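Local atomic coordinates of putative SnoaL-like polyketide cyclase (Shewanella putrefaciens, PDB entry 3GZB), a protein that is of unestablished function but, as a putative SnoaL-like polyketide cyclase with an NTF2-like fold, probably acts on a small molecule in the cavity between sheet and helices. Residues A[17-20]-A[21-25]. Numbering follows the deposited sequence.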
loop_
_atom_site.group_PDB
_atom_site.type_symbol
_atom_site.label_atom_id
_atom_site.label_comp_id
_atom_site.label_asym_id
_atom_site.label_seq_id
_atom_site.Cartn_x
_atom_site.Cartn_y
_atom_site.Cartn_z
ATOM N N GLY A 17 -6.128 -23.879 -1.541
ATOM C CA GLY A 17 -5.714 -24.429 -0.281
ATOM C C GLY A 17 -4.565 -23.695 0.354
ATOM O O GLY A 17 -4.141 -24.060 1.449
ATOM N N GLU A 18 -4.028 -22.715 -0.355
ATOM C CA GLU A 18 -2.894 -21.925 0.106
ATOM C C GLU A 18 -3.214 -20.459 0.429
ATOM O O GLU A 18 -2.321 -19.739 0.897
ATOM C CB GLU A 18 -1.808 -21.938 -0.960
ATOM C CG GLU A 18 -1.234 -23.339 -1.206
ATOM C CD GLU A 18 -0.139 -23.367 -2.274
ATOM O OE1 GLU A 18 0.141 -22.319 -2.907
ATOM O OE2 GLU A 18 0.447 -24.457 -2.477
HETATM N N MSE A 19 -4.416 -19.974 0.145
HETATM C CA MSE A 19 -4.697 -18.563 0.356
HETATM C C MSE A 19 -5.321 -18.346 1.720
HETATM O O MSE A 19 -6.329 -18.964 2.049
HETATM C CB MSE A 19 -5.652 -18.034 -0.695
HETATM C CG MSE A 19 -5.824 -16.538 -0.545
HETATM SE SE MSE A 19 -6.962 -15.708 -1.920
HETATM C CE MSE A 19 -5.774 -15.959 -3.386
ATOM N N PRO A 20 -4.747 -17.477 2.551
ATOM C CA PRO A 20 -5.307 -17.241 3.861
ATOM C C PRO A 20 -6.774 -16.797 3.782
ATOM O O PRO A 20 -7.179 -16.122 2.823
ATOM C CB PRO A 20 -4.449 -16.086 4.362
ATOM C CG PRO A 20 -3.127 -16.311 3.722
ATOM C CD PRO A 20 -3.489 -16.722 2.355
ATOM N N GLN A 21 -7.574 -17.154 4.764
ATOM C CA GLN A 21 -8.980 -16.778 4.744
ATOM C C GLN A 21 -9.206 -15.248 4.642
ATOM O O GLN A 21 -10.205 -14.797 4.098
ATOM C CB GLN A 21 -9.711 -17.342 5.944
ATOM C CG GLN A 21 -9.791 -18.884 5.979
ATOM C CD GLN A 21 -10.660 -19.517 4.875
ATOM O OE1 GLN A 21 -11.587 -18.870 4.274
ATOM N NE2 GLN A 21 -10.389 -20.781 4.638
ATOM N N GLU A 22 -8.313 -14.478 5.251
ATOM C CA GLU A 22 -8.441 -13.017 5.219
ATOM C C GLU A 22 -8.313 -12.499 3.785
ATOM O O GLU A 22 -9.067 -11.674 3.314
ATOM C CB GLU A 22 -7.359 -12.384 6.126
ATOM C CG GLU A 22 -7.473 -12.823 7.563
ATOM C CD GLU A 22 -6.699 -14.057 7.951
ATOM O OE1 GLU A 22 -6.306 -14.910 7.112
ATOM O OE2 GLU A 22 -6.477 -14.188 9.190
ATOM N N GLN A 23 -7.346 -13.050 3.049
ATOM C CA GLN A 23 -7.246 -12.741 1.618
ATOM C C GLN A 23 -8.474 -13.208 0.822
ATOM O O GLN A 23 -8.937 -12.476 -0.040
ATOM C CB GLN A 23 -5.959 -13.292 1.036
ATOM C CG GLN A 23 -4.669 -12.665 1.592
ATOM C CD GLN A 23 -3.431 -13.242 0.921
ATOM O OE1 GLN A 23 -3.479 -13.693 -0.218
ATOM N NE2 GLN A 23 -2.302 -13.233 1.644
ATOM N N GLN A 24 -9.026 -14.383 1.133
ATOM C CA GLN A 24 -10.165 -14.906 0.394
ATOM C C GLN A 24 -11.346 -13.968 0.558
ATOM O O GLN A 24 -12.077 -13.721 -0.397
ATOM C CB GLN A 24 -10.516 -16.321 0.864
ATOM C CG GLN A 24 -9.502 -17.389 0.520
ATOM C CD GLN A 24 -9.990 -18.780 0.788
ATOM O OE1 GLN A 24 -11.143 -19.120 0.422
ATOM N NE2 GLN A 24 -9.141 -19.593 1.408
ATOM N N LEU A 25 -11.511 -13.447 1.750
ATOM C CA LEU A 25 -12.615 -12.512 1.973
ATOM C C LEU A 25 -12.403 -11.188 1.236
ATOM O O LEU A 25 -13.338 -10.628 0.681
ATOM C CB LEU A 25 -12.861 -12.290 3.469
ATOM C CG LEU A 25 -14.142 -11.526 3.839
ATOM C CD1 LEU A 25 -15.422 -12.284 3.361
ATOM C CD2 LEU A 25 -14.206 -11.239 5.352
#
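Gln24 reaches back from the first turn of helix 21-34 to grip the backbone of the loop before it. Its NE2 gives a nearly straight hydrogen bond to Met19 O (3.0 Å, N-H...O angle 168°); the acceptor lies almost in the plane of the Gln24 amide, while the donor sits 28° off the Met19 carbonyl plane. Gln24 CG stands anti to its own carbonyl carbon (chi1 -69°), and the extended chain carries the amide to Met19. One residue on, Pro20 at the N-cap position offers its O to Gln24 N at 3.0 Å, an i to i+4 bond at the start of the helix. Van der Waals packing adds to this. Selenomethionine Met19 lays CG against Gln23 CB (3.6 Å) and SE against Gln24 CG (3.9 Å). The Pro20 ring runs alongside the Gln23 amide, its CD 3.8 Å from Gln23 NE2, an amide held by Asn89 OD1 of strand 86-90. Glu22 OE1 comes to 3.5 Å from Pro20 CB. With an alanine for Gln24, Met19 O would probably lose this donor and a gap open beside Met19 SE. Gln24 thus donates to two successive carbonyls, through side chain and backbone, tying the loop to the helix start.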